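Local coordinates for protein (glyceraldehyde 3-phosphate dehydrogenase) (Sulfolobus solfataricus, PDB 1B7G) that catalyses the phosphorylating oxidation of D-glyceraldehyde 3-phosphate in glycolysis, using NADP or NAD as cofactor with a marked preference for NADP, at residues 103-108 with 134-139; 117-122 with 309-314; 2-7 with 80-85; 141-146 with 301-306. The protein carries 1 engineered substitution. All coordinates share one frame; numbering follows the deposited sequence.

The four contacts illustrate how a Rossmann-type sheet and the helices packed on it become one unit. Contact 3 (2-7 with 80-85) and contact 1 (103-108 with 134-139) are neighbouring strand pairs of one parallel sheet, their centres about 11 Å apart. Contact 2, its centre about 8 Å from that of contact 1, packs helix 304-315 on the outermost strand 118-119, while I312 reaches V82 of contact 3. Contact 4 sets the start of the same helix against helix 139-152, which begins with C139. Along the chain contact 3 closes first, the segments of contacts 1 and 2 alternate, and contact 2 spans contact 4; helix 304-315 thus ties the sheet to the helix bearing C139.

Contact 1: residues 103-108 with 134-139; sequences NAIFQG and IRVVSC. With SO4 (sulfate ion), chain C.
In the Rossmann-type sheet, strand 133-136 runs on through S138 to the probable nucleophile C139, while its parallel neighbour 103-106 runs on to G108 beside it. The backbones are joined by I134 N to A104 O, by F106 N to I134 O at 2.7 Å, and by V136 N to F106 O, the last of these the most bent at 147°. On the sheet face that carries I105 and I134, these two isoleucines run abreast, and I105 CG2 meets V136 CG2 at 3.6 Å. The opposite face carries F106 and R135, and the F106 ring turns its edge to I134 O. With CG anti to the backbone N (chi1 -177°), the R135 chain passes alongside the Q107 carbonyl, CG lying 3.6 Å from Q107 O, before its guanidinium bonds to S118 and E110.

Beyond the strands the segments stay close, G108 CA lying 3.4 Å from S138 N. One water links G108 O to S138 N, and another takes the G108 N-H at 2.9 Å. S138, the N-cap of helix 139-152, gives its OG proton to the sulfate O4 at 2.8 Å; OG is also hydrogen-bonded to T141 OG1. H193, R166 and the N140 amide hold this anion too. The sulfate thus sits among residues of the inorganic phosphate site, where hydroxyl, helix start and basic side chains together form an anion pocket.

Contact 2: residues 117-122 with 309-314; sequences ISFSAL and IDAIRA
F119 and A311 meet face-on: the A311 methyl stands over the centre of the phenyl ring, CB 4.0 Å from the centroid and only 11° off the normal, a CH-pi contact. The ring gets there because its CG is anti to the backbone N (chi1 174°), which sends it from the strand straight toward the helix. Its far end, CZ, comes within 3.6 Å of A311 N, so backbone as well as methyl lines this face. D310 approaches differently, its CB lying near the ring plane at the edge, 3.8 Å from CZ. One helical turn after D310, A314 offers its methyl obliquely to the ring, CB being 4.1 Å from CE2.

A second, smaller touch lies beside the ring. The A121 methyl points to the helix and sits 3.4 Å from D310 OD2, packing against the carboxylate as well as against D310 CB. That carboxylate is buried but well supplied with partners: R245 forms a salt bridge with OD2, while S324 and T328 bond to OD1. I134 touches both F119 and A311, filling in from the next strand. A311 and A314 are small enough to let the helix come close to the ring. The arrangement is alpha/beta layer packing: helix 304-315 lies across one face of the parallel Rossmann-type sheet, and here it meets the outermost strand, 118-119.

Contact 3: residues 2-7 with 80-85; sequences VNVAVN and IVVDTT. Unlike the reference sequence in segment 2-7: V2 (reference Ile).
The flat groups of N7 and D83 run alongside each other, with the amide and carboxylate planes 51° apart. N7 ND2 stands 4.0 Å from D83 OD2, and Y97 OH is hydrogen-bonded to both. Over one face of the N7 amide lies the T85 methyl, CG2 being 3.8 Å from OD1. The carboxylate is gripped at OD1 from two directions: T85 OG1 donates to the syn lone pair of D83 OD1 at 2.6 Å, while T85 N comes from the anti side, 34° out of the plane, making an Asx turn. Losing the D83 carboxylate to an alanine is likely to free the T85 hydroxyl to turn, leave the turn without its acceptor and deprive the Y97 hydroxyl of one partner.

Behind these groups the strands pair in parallel. A5 N bonds to I80 O, V82 N to A5 O at a nearly straight 176°, N7 N to V82 O, and T84 N to N7 O at 2.8 Å; the bond from I80 N to N3 O is weak. On the face of V4, V6, I80 and V82, V4 CG1 touches V82 CG2 at 3.9 Å. V6 CG1 meets T84 OG1 at 3.7 Å, and this hydroxyl also bonds to G8 O.

Helix 11-21 covers that face through I20 and V16, with I12 against T84, and helix 304-315 covers it through I312 and N308. Strand 26-32 flanks 2-7 on its other edge, and strand 103-106 lies beyond 80-83.

Contact 4: residues 141-146 with 301-306; sequences TTALLR and ESIVVP
Helix 139-152, whose first turn carries the probable nucleophile C139, packs here on the beginning of helix 304-315, the helix laid along the Rossmann-type sheet. The apolar contacts centre on I303. Its CD1 reaches the A143 methyl at 3.8 Å, and its CG1 passes T142 CG2 head to tail. T142 OG1 makes a van der Waals touch with V304 CG1 at 3.6 Å, while its hydrogen-bonding partner is S138 O, four residues back at the N-cap.

The polar contacts belong to R146, whose chain is extended from CG to NE and carries the guanidinium across to I303. NH2 gives a weak, bent hydrogen bond to I303 O, 2.9 Å long with an angle of 125°. The same nitrogen forms a salt bridge to E307, and NH1 bonds to the P276 and R245 carbonyls, so the buried guanidinium is probably well compensated. With a leucine at R146, E307 would probably be left without this salt-bridge partner, I303 O without its weak bond and those two carbonyls without their donor.

Van der Waals packing on the guanidinium completes the contact. The I303 side chain, reaching back toward R146, lies over one guanidinium face, with CG1 3.6 Å from R146 NH1 and CD1 off-centre above the plane.

Contact 1: residues 103-108 with 134-139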
loop_
_atom_site.group_PDB
_atom_site.type_symbol
_atom_site.label_atom_id
_atom_site.label_comp_id
_atom_site.label_asym_id
_atom_site.label_seq_id
_atom_site.Cartn_x
_atom_site.Cartn_y
_atom_site.Cartn_z
ATOM N N ASN A 103 -13.972 26.392 17.173
ATOM C CA ASN A 103 -14.850 25.501 16.432
ATOM C C ASN A 103 -14.140 24.137 16.290
ATOM O O ASN A 103 -12.909 24.107 16.353
ATOM C CB ASN A 103 -15.156 26.044 15.044
ATOM C CG ASN A 103 -16.151 27.182 14.993
ATOM O OD1 ASN A 103 -16.547 27.728 16.018
ATOM N ND2 ASN A 103 -16.608 27.553 13.801
ATOM N N ALA A 104 -14.931 23.055 16.172
ATOM C CA ALA A 104 -14.314 21.734 16.043
ATOM C C ALA A 104 -15.124 20.731 15.204
ATOM O O ALA A 104 -16.346 20.746 15.213
ATOM C CB ALA A 104 -14.013 21.142 17.382
ATOM N N ILE A 105 -14.385 19.873 14.503
ATOM C CA ILE A 105 -14.974 18.820 13.668
ATOM C C ILE A 105 -14.706 17.469 14.350
ATOM O O ILE A 105 -13.517 17.192 14.636
ATOM C CB ILE A 105 -14.327 18.749 12.281
ATOM C CG1 ILE A 105 -14.180 20.113 11.575
ATOM C CG2 ILE A 105 -15.114 17.798 11.381
ATOM C CD1 ILE A 105 -15.482 20.842 11.367
ATOM N N PHE A 106 -15.748 16.669 14.607
ATOM C CA PHE A 106 -15.456 15.382 15.285
ATOM C C PHE A 106 -15.703 14.194 14.367
ATOM O O PHE A 106 -16.321 14.335 13.313
ATOM C CB PHE A 106 -16.206 15.215 16.579
ATOM C CG PHE A 106 -16.047 16.206 17.681
ATOM C CD1 PHE A 106 -16.825 17.365 17.695
ATOM C CD2 PHE A 106 -15.179 16.007 18.725
ATOM C CE1 PHE A 106 -16.718 18.262 18.727
ATOM C CE2 PHE A 106 -15.032 16.917 19.741
ATOM C CZ PHE A 106 -15.837 18.044 19.748
ATOM N N GLN A 107 -15.182 13.018 14.738
ATOM C CA GLN A 107 -15.326 11.830 13.893
ATOM C C GLN A 107 -16.536 11.009 14.292
ATOM O O GLN A 107 -17.054 11.177 15.398
ATOM C CB GLN A 107 -14.036 11.013 13.845
ATOM C CG GLN A 107 -12.843 11.898 13.377
ATOM C CD GLN A 107 -13.180 12.764 12.199
ATOM O OE1 GLN A 107 -13.634 12.277 11.163
ATOM N NE2 GLN A 107 -12.977 14.097 12.316
ATOM N N GLY A 108 -17.002 10.130 13.418
ATOM C CA GLY A 108 -18.194 9.354 13.614
ATOM C C GLY A 108 -18.364 8.440 14.790
ATOM O O GLY A 108 -19.473 7.970 15.090
ATOM N N ILE A 134 -19.271 20.093 14.533
ATOM C CA ILE A 134 -19.863 19.250 13.478
ATOM C C ILE A 134 -19.350 17.820 13.650
ATOM O O ILE A 134 -18.157 17.628 13.880
ATOM C CB ILE A 134 -19.462 19.783 12.091
ATOM C CG1 ILE A 134 -20.134 21.143 11.801
ATOM C CG2 ILE A 134 -19.800 18.798 10.973
ATOM C CD1 ILE A 134 -19.880 21.672 10.393
ATOM N N ARG A 135 -20.248 16.820 13.583
ATOM C CA ARG A 135 -19.755 15.440 13.702
ATOM C C ARG A 135 -19.751 14.819 12.318
ATOM O O ARG A 135 -20.803 14.765 11.683
ATOM C CB ARG A 135 -20.619 14.557 14.624
ATOM C CG ARG A 135 -19.976 13.146 14.751
ATOM C CD ARG A 135 -20.928 12.239 15.571
ATOM N NE ARG A 135 -22.181 12.054 14.839
ATOM C CZ ARG A 135 -23.017 11.039 15.029
ATOM N NH1 ARG A 135 -22.703 10.082 15.892
ATOM N NH2 ARG A 135 -24.110 10.946 14.294
ATOM N N VAL A 136 -18.578 14.557 11.756
ATOM C CA VAL A 136 -18.548 13.865 10.467
ATOM C C VAL A 136 -18.919 12.395 10.783
ATOM O O VAL A 136 -18.247 11.785 11.596
ATOM C CB VAL A 136 -17.177 13.917 9.799
ATOM C CG1 VAL A 136 -17.114 12.929 8.625
ATOM C CG2 VAL A 136 -16.831 15.349 9.291
ATOM N N VAL A 137 -19.930 11.836 10.141
ATOM C CA VAL A 137 -20.359 10.466 10.447
ATOM C C VAL A 137 -19.238 9.454 10.173
ATOM O O VAL A 137 -18.229 9.759 9.535
ATOM C CB VAL A 137 -21.602 10.038 9.666
ATOM C CG1 VAL A 137 -22.872 10.471 10.420
ATOM C CG2 VAL A 137 -21.614 10.597 8.258
ATOM N N SER A 138 -19.435 8.220 10.670
ATOM C CA SER A 138 -18.395 7.194 10.528
ATOM C C SER A 138 -18.149 6.855 9.088
ATOM O O SER A 138 -18.915 7.183 8.166
ATOM C CB SER A 138 -18.832 5.911 11.311
ATOM O OG SER A 138 -19.851 5.265 10.497
ATOM N N CYS A 139 -17.105 6.054 8.827
ATOM C CA CYS A 139 -16.766 5.630 7.485
ATOM C C CYS A 139 -17.916 4.893 6.775
ATOM O O CYS A 139 -18.198 5.137 5.615
ATOM C CB CYS A 139 -15.555 4.634 7.588
ATOM S SG CYS A 139 -14.142 5.392 8.479
HETATM S S SO4 C . -18.223 2.108 11.137
HETATM O O1 SO4 C . -17.190 1.892 12.142
HETATM O O2 SO4 C . -18.753 0.717 10.656
HETATM O O3 SO4 C . -17.842 2.805 9.912
HETATM O O4 SO4 C . -19.305 2.832 11.829
HETATM O O HOH W 1 -15.682 10.238 10.886
HETATM O O HOH W 2 -21.273 7.909 12.782
#

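Contact 2: residues 117-122 with 309-314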
loop_
_atom_site.group_PDB
_atom_site.type_symbol
_atom_site.label_atom_id
_atom_site.label_comp_id
_atom_site.label_asym_id
_atom_site.label_seq_id
_atom_site.Cartn_x
_atom_site.Cartn_y
_atom_site.Cartn_z
ATOM N N ILE A 117 -24.303 19.221 14.992
ATOM C CA ILE A 117 -24.946 18.568 13.857
ATOM C C ILE A 117 -24.039 17.438 13.351
ATOM O O ILE A 117 -22.845 17.487 13.632
ATOM C CB ILE A 117 -25.213 19.592 12.756
ATOM C CG1 ILE A 117 -26.232 19.081 11.746
ATOM C CG2 ILE A 117 -23.884 19.996 12.084
ATOM C CD1 ILE A 117 -26.620 20.047 10.646
ATOM N N SER A 118 -24.609 16.454 12.678
ATOM C CA SER A 118 -23.740 15.430 12.033
ATOM C C SER A 118 -23.739 15.815 10.562
ATOM O O SER A 118 -24.673 16.493 10.116
ATOM C CB SER A 118 -24.270 13.994 12.232
ATOM O OG SER A 118 -24.132 13.682 13.597
ATOM N N PHE A 119 -22.755 15.342 9.806
ATOM C CA PHE A 119 -22.528 15.825 8.459
ATOM C C PHE A 119 -22.061 14.787 7.469
ATOM O O PHE A 119 -21.241 13.928 7.748
ATOM C CB PHE A 119 -21.326 16.843 8.620
ATOM C CG PHE A 119 -20.730 17.436 7.386
ATOM C CD1 PHE A 119 -19.755 16.819 6.645
ATOM C CD2 PHE A 119 -21.084 18.736 7.013
ATOM C CE1 PHE A 119 -19.182 17.396 5.538
ATOM C CE2 PHE A 119 -20.540 19.336 5.877
ATOM C CZ PHE A 119 -19.567 18.680 5.138
ATOM N N SER A 120 -22.400 14.980 6.227
ATOM C CA SER A 120 -21.875 14.346 5.064
ATOM C C SER A 120 -22.042 15.347 3.919
ATOM O O SER A 120 -23.202 15.680 3.688
ATOM C CB SER A 120 -22.551 13.006 4.730
ATOM O OG SER A 120 -21.659 12.231 3.905
ATOM N N ALA A 121 -20.993 15.745 3.226
ATOM C CA ALA A 121 -21.039 16.824 2.256
ATOM C C ALA A 121 -22.003 16.649 1.115
ATOM O O ALA A 121 -22.617 17.616 0.671
ATOM C CB ALA A 121 -19.652 17.177 1.681
ATOM N N LEU A 122 -22.213 15.458 0.588
ATOM C CA LEU A 122 -23.176 15.220 -0.458
ATOM C C LEU A 122 -24.609 15.333 0.070
ATOM O O LEU A 122 -25.505 15.192 -0.769
ATOM C CB LEU A 122 -22.973 13.856 -1.114
ATOM C CG LEU A 122 -22.009 13.793 -2.296
ATOM C CD1 LEU A 122 -20.600 14.169 -1.862
ATOM C CD2 LEU A 122 -21.998 12.417 -2.949
ATOM N N ILE A 309 -12.576 17.946 5.229
ATOM C CA ILE A 309 -12.206 19.216 4.588
ATOM C C ILE A 309 -13.433 20.077 4.323
ATOM O O ILE A 309 -13.497 21.277 4.689
ATOM C CB ILE A 309 -11.387 18.990 3.317
ATOM C CG1 ILE A 309 -10.091 18.236 3.586
ATOM C CG2 ILE A 309 -11.068 20.369 2.676
ATOM C CD1 ILE A 309 -9.236 18.791 4.718
ATOM N N ASP A 310 -14.513 19.501 3.786
ATOM C CA ASP A 310 -15.744 20.274 3.574
ATOM C C ASP A 310 -16.363 20.755 4.855
ATOM O O ASP A 310 -16.932 21.875 4.918
ATOM C CB ASP A 310 -16.739 19.453 2.753
ATOM C CG ASP A 310 -16.244 19.178 1.359
ATOM O OD1 ASP A 310 -15.605 20.099 0.783
ATOM O OD2 ASP A 310 -16.480 18.076 0.814
ATOM N N ALA A 311 -16.302 19.936 5.915
ATOM C CA ALA A 311 -16.860 20.277 7.188
ATOM C C ALA A 311 -16.176 21.563 7.710
ATOM O O ALA A 311 -16.848 22.370 8.359
ATOM C CB ALA A 311 -16.781 19.176 8.231
ATOM N N ILE A 312 -14.867 21.663 7.524
ATOM C CA ILE A 312 -14.164 22.887 7.939
ATOM C C ILE A 312 -14.803 24.075 7.222
ATOM O O ILE A 312 -15.186 25.053 7.833
ATOM C CB ILE A 312 -12.667 22.822 7.600
ATOM C CG1 ILE A 312 -11.951 21.862 8.563
ATOM C CG2 ILE A 312 -12.037 24.207 7.671
ATOM C CD1 ILE A 312 -10.625 21.308 8.068
ATOM N N ARG A 313 -15.002 23.956 5.922
ATOM C CA ARG A 313 -15.586 25.044 5.149
ATOM C C ARG A 313 -16.995 25.370 5.576
ATOM O O ARG A 313 -17.315 26.570 5.692
ATOM C CB ARG A 313 -15.478 24.753 3.646
ATOM C CG ARG A 313 -14.036 24.634 3.209
ATOM C CD ARG A 313 -13.782 25.296 1.852
ATOM N NE ARG A 313 -12.383 25.094 1.450
ATOM C CZ ARG A 313 -11.914 24.001 0.859
ATOM N NH1 ARG A 313 -12.713 22.958 0.556
ATOM N NH2 ARG A 313 -10.615 23.985 0.579
ATOM N N ALA A 314 -17.844 24.362 5.881
ATOM C CA ALA A 314 -19.179 24.626 6.355
ATOM C C ALA A 314 -19.196 25.370 7.692
ATOM O O ALA A 314 -19.814 26.416 7.870
ATOM C CB ALA A 314 -19.979 23.334 6.527
#

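Contact 3: residues 2-7 with 80-85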
loop_
_atom_site.group_PDB
_atom_site.type_symbol
_atom_site.label_atom_id
_atom_site.label_comp_id
_atom_site.label_asym_id
_atom_site.label_seq_id
_atom_site.Cartn_x
_atom_site.Cartn_y
_atom_site.Cartn_z
ATOM N N VAL A 2 -7.231 29.987 6.734
ATOM C CA VAL A 2 -7.933 29.352 7.851
ATOM C C VAL A 2 -6.829 28.483 8.464
ATOM O O VAL A 2 -6.169 27.738 7.736
ATOM C CB VAL A 2 -9.239 28.656 7.570
ATOM C CG1 VAL A 2 -9.139 27.167 7.294
ATOM C CG2 VAL A 2 -10.204 28.873 8.742
ATOM N N ASN A 3 -6.496 28.731 9.711
ATOM C CA ASN A 3 -5.478 27.974 10.415
ATOM C C ASN A 3 -6.126 26.724 11.025
ATOM O O ASN A 3 -7.030 26.890 11.828
ATOM C CB ASN A 3 -4.906 28.831 11.570
ATOM C CG ASN A 3 -4.011 29.957 11.023
ATOM O OD1 ASN A 3 -3.468 29.776 9.937
ATOM N ND2 ASN A 3 -3.876 31.052 11.770
ATOM N N VAL A 4 -5.656 25.530 10.649
ATOM C CA VAL A 4 -6.283 24.298 11.131
ATOM C C VAL A 4 -5.329 23.432 11.942
ATOM O O VAL A 4 -4.222 23.093 11.536
ATOM C CB VAL A 4 -6.807 23.403 9.980
ATOM C CG1 VAL A 4 -7.679 22.271 10.539
ATOM C CG2 VAL A 4 -7.548 24.176 8.927
ATOM N N ALA A 5 -5.847 23.000 13.101
ATOM C CA ALA A 5 -5.163 22.032 13.947
ATOM C C ALA A 5 -5.747 20.612 13.731
ATOM O O ALA A 5 -6.936 20.510 13.497
ATOM C CB ALA A 5 -5.444 22.451 15.391
ATOM N N VAL A 6 -4.972 19.559 13.859
ATOM C CA VAL A 6 -5.416 18.174 13.849
ATOM C C VAL A 6 -5.060 17.498 15.174
ATOM O O VAL A 6 -3.911 17.260 15.506
ATOM C CB VAL A 6 -4.840 17.299 12.720
ATOM C CG1 VAL A 6 -5.422 15.899 12.768
ATOM C CG2 VAL A 6 -5.107 17.932 11.362
ATOM N N ASN A 7 -6.103 17.154 15.922
ATOM C CA ASN A 7 -5.918 16.546 17.245
ATOM C C ASN A 7 -6.057 15.037 17.117
ATOM O O ASN A 7 -7.117 14.513 16.796
ATOM C CB ASN A 7 -6.907 17.195 18.218
ATOM C CG ASN A 7 -6.686 16.714 19.651
ATOM O OD1 ASN A 7 -5.729 15.993 19.900
ATOM N ND2 ASN A 7 -7.571 17.085 20.573
ATOM N N ILE A 80 -9.672 26.566 13.992
ATOM C CA ILE A 80 -10.614 25.421 14.052
ATOM C C ILE A 80 -9.846 24.115 14.230
ATOM O O ILE A 80 -8.737 23.930 13.706
ATOM C CB ILE A 80 -11.466 25.308 12.783
ATOM C CG1 ILE A 80 -12.481 24.138 12.819
ATOM C CG2 ILE A 80 -10.551 25.098 11.567
ATOM C CD1 ILE A 80 -13.598 24.315 11.760
ATOM N N VAL A 81 -10.408 23.180 15.016
ATOM C CA VAL A 81 -9.701 21.934 15.265
ATOM C C VAL A 81 -10.416 20.740 14.586
ATOM O O VAL A 81 -11.652 20.704 14.679
ATOM C CB VAL A 81 -9.653 21.622 16.768
ATOM C CG1 VAL A 81 -8.826 20.360 17.028
ATOM C CG2 VAL A 81 -9.092 22.794 17.577
ATOM N N VAL A 82 -9.680 19.896 13.899
ATOM C CA VAL A 82 -10.166 18.624 13.378
ATOM C C VAL A 82 -9.793 17.536 14.422
ATOM O O VAL A 82 -8.629 17.188 14.619
ATOM C CB VAL A 82 -9.647 18.156 12.029
ATOM C CG1 VAL A 82 -10.329 16.830 11.621
ATOM C CG2 VAL A 82 -9.938 19.172 10.921
ATOM N N ASP A 83 -10.801 17.097 15.164
ATOM C CA ASP A 83 -10.565 16.104 16.216
ATOM C C ASP A 83 -10.677 14.707 15.609
ATOM O O ASP A 83 -11.747 14.352 15.111
ATOM C CB ASP A 83 -11.545 16.295 17.369
ATOM C CG ASP A 83 -11.322 15.343 18.528
ATOM O OD1 ASP A 83 -11.193 14.115 18.332
ATOM O OD2 ASP A 83 -11.314 15.824 19.681
ATOM N N THR A 84 -9.572 13.989 15.653
ATOM C CA THR A 84 -9.492 12.633 15.107
ATOM C C THR A 84 -8.935 11.683 16.153
ATOM O O THR A 84 -8.189 10.751 15.850
ATOM C CB THR A 84 -8.649 12.556 13.833
ATOM O OG1 THR A 84 -7.313 12.994 14.080
ATOM C CG2 THR A 84 -9.224 13.388 12.706
ATOM N N THR A 85 -9.282 11.923 17.402
ATOM C CA THR A 85 -8.887 11.133 18.534
ATOM C C THR A 85 -9.729 9.831 18.583
ATOM O O THR A 85 -10.802 9.786 18.009
ATOM C CB THR A 85 -9.130 11.906 19.847
ATOM O OG1 THR A 85 -10.528 12.226 19.990
ATOM C CG2 THR A 85 -8.316 13.188 19.847
#

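Contact 4: residues 141-146 with 301-306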
loop_
_atom_site.group_PDB
_atom_site.type_symbol
_atom_site.label_atom_id
_atom_site.label_comp_id
_atom_site.label_asym_id
_atom_site.label_seq_id
_atom_site.Cartn_x
_atom_site.Cartn_y
_atom_site.Cartn_z
ATOM N N THR A 141 -21.082 4.931 7.698
ATOM C CA THR A 141 -22.288 5.770 7.630
ATOM C C THR A 141 -22.157 6.705 6.430
ATOM O O THR A 141 -23.095 6.993 5.688
ATOM C CB THR A 141 -22.471 6.590 8.909
ATOM O OG1 THR A 141 -22.425 5.726 10.057
ATOM C CG2 THR A 141 -23.829 7.302 8.896
ATOM N N THR A 142 -20.921 7.235 6.264
ATOM C CA THR A 142 -20.656 8.106 5.112
ATOM C C THR A 142 -20.962 7.437 3.800
ATOM O O THR A 142 -21.529 8.045 2.883
ATOM C CB THR A 142 -19.205 8.604 5.117
ATOM O OG1 THR A 142 -18.941 9.389 6.292
ATOM C CG2 THR A 142 -18.905 9.478 3.900
ATOM N N ALA A 143 -20.520 6.162 3.629
ATOM C CA ALA A 143 -20.717 5.495 2.352
ATOM C C ALA A 143 -22.221 5.285 2.101
ATOM O O ALA A 143 -22.663 5.490 0.986
ATOM C CB ALA A 143 -19.960 4.158 2.340
ATOM N N LEU A 144 -22.969 5.001 3.156
ATOM C CA LEU A 144 -24.436 4.830 2.985
ATOM C C LEU A 144 -25.098 6.172 2.590
ATOM O O LEU A 144 -25.933 6.217 1.705
ATOM C CB LEU A 144 -25.006 4.317 4.290
ATOM C CG LEU A 144 -24.928 2.817 4.649
ATOM C CD1 LEU A 144 -25.089 2.674 6.149
ATOM C CD2 LEU A 144 -26.018 2.033 3.921
ATOM N N LEU A 145 -24.717 7.282 3.234
ATOM C CA LEU A 145 -25.256 8.593 2.907
ATOM C C LEU A 145 -24.927 9.062 1.504
ATOM O O LEU A 145 -25.843 9.530 0.810
ATOM C CB LEU A 145 -24.798 9.656 3.927
ATOM C CG LEU A 145 -25.471 9.441 5.297
ATOM C CD1 LEU A 145 -24.784 10.269 6.367
ATOM C CD2 LEU A 145 -26.964 9.733 5.143
ATOM N N ARG A 146 -23.699 8.875 1.026
ATOM C CA ARG A 146 -23.374 9.281 -0.328
ATOM C C ARG A 146 -24.249 8.501 -1.324
ATOM O O ARG A 146 -24.629 9.054 -2.333
ATOM C CB ARG A 146 -21.923 9.079 -0.729
ATOM C CG ARG A 146 -20.936 9.866 0.181
ATOM C CD ARG A 146 -19.566 9.715 -0.546
ATOM N NE ARG A 146 -18.534 10.408 0.237
ATOM C CZ ARG A 146 -17.253 10.023 0.240
ATOM N NH1 ARG A 146 -16.847 9.022 -0.546
ATOM N NH2 ARG A 146 -16.411 10.701 1.001
ATOM N N GLU A 301 -9.811 3.670 5.645
ATOM C CA GLU A 301 -8.751 4.602 6.082
ATOM C C GLU A 301 -8.922 6.013 5.504
ATOM O O GLU A 301 -8.369 6.954 6.084
ATOM C CB GLU A 301 -7.397 4.033 5.657
ATOM C CG GLU A 301 -7.079 2.700 6.398
ATOM C CD GLU A 301 -5.749 2.163 5.805
ATOM O OE1 GLU A 301 -5.739 1.797 4.615
ATOM O OE2 GLU A 301 -4.753 2.174 6.525
ATOM N N SER A 302 -9.606 6.140 4.395
ATOM C CA SER A 302 -9.683 7.430 3.713
ATOM C C SER A 302 -11.033 8.007 3.373
ATOM O O SER A 302 -11.042 9.194 2.965
ATOM C CB SER A 302 -8.893 7.275 2.404
ATOM O OG SER A 302 -9.496 6.436 1.469
ATOM N N ILE A 303 -12.130 7.276 3.362
ATOM C CA ILE A 303 -13.400 7.828 2.931
ATOM C C ILE A 303 -13.803 9.124 3.609
ATOM O O ILE A 303 -14.269 10.029 2.890
ATOM C CB ILE A 303 -14.555 6.795 3.017
ATOM C CG1 ILE A 303 -15.847 7.478 2.528
ATOM C CG2 ILE A 303 -14.654 6.246 4.451
ATOM C CD1 ILE A 303 -16.968 6.471 2.180
ATOM N N VAL A 304 -13.497 9.331 4.886
ATOM C CA VAL A 304 -13.928 10.553 5.549
ATOM C C VAL A 304 -12.970 11.731 5.376
ATOM O O VAL A 304 -13.308 12.835 5.845
ATOM C CB VAL A 304 -14.300 10.405 7.021
ATOM C CG1 VAL A 304 -15.466 9.431 7.197
ATOM C CG2 VAL A 304 -13.152 10.016 7.936
ATOM N N VAL A 305 -11.819 11.544 4.787
ATOM C CA VAL A 305 -10.873 12.657 4.597
ATOM C C VAL A 305 -11.455 13.839 3.868
ATOM O O VAL A 305 -11.500 14.920 4.490
ATOM C CB VAL A 305 -9.569 12.108 3.980
ATOM C CG1 VAL A 305 -8.558 13.200 3.647
ATOM C CG2 VAL A 305 -8.972 11.154 5.035
ATOM N N PRO A 306 -11.992 13.743 2.659
ATOM C CA PRO A 306 -12.610 14.844 1.965
ATOM C C PRO A 306 -13.785 15.425 2.727
ATOM O O PRO A 306 -13.944 16.672 2.775
ATOM C CB PRO A 306 -12.950 14.339 0.581
ATOM C CG PRO A 306 -13.042 12.846 0.761
ATOM C CD PRO A 306 -12.096 12.481 1.873
#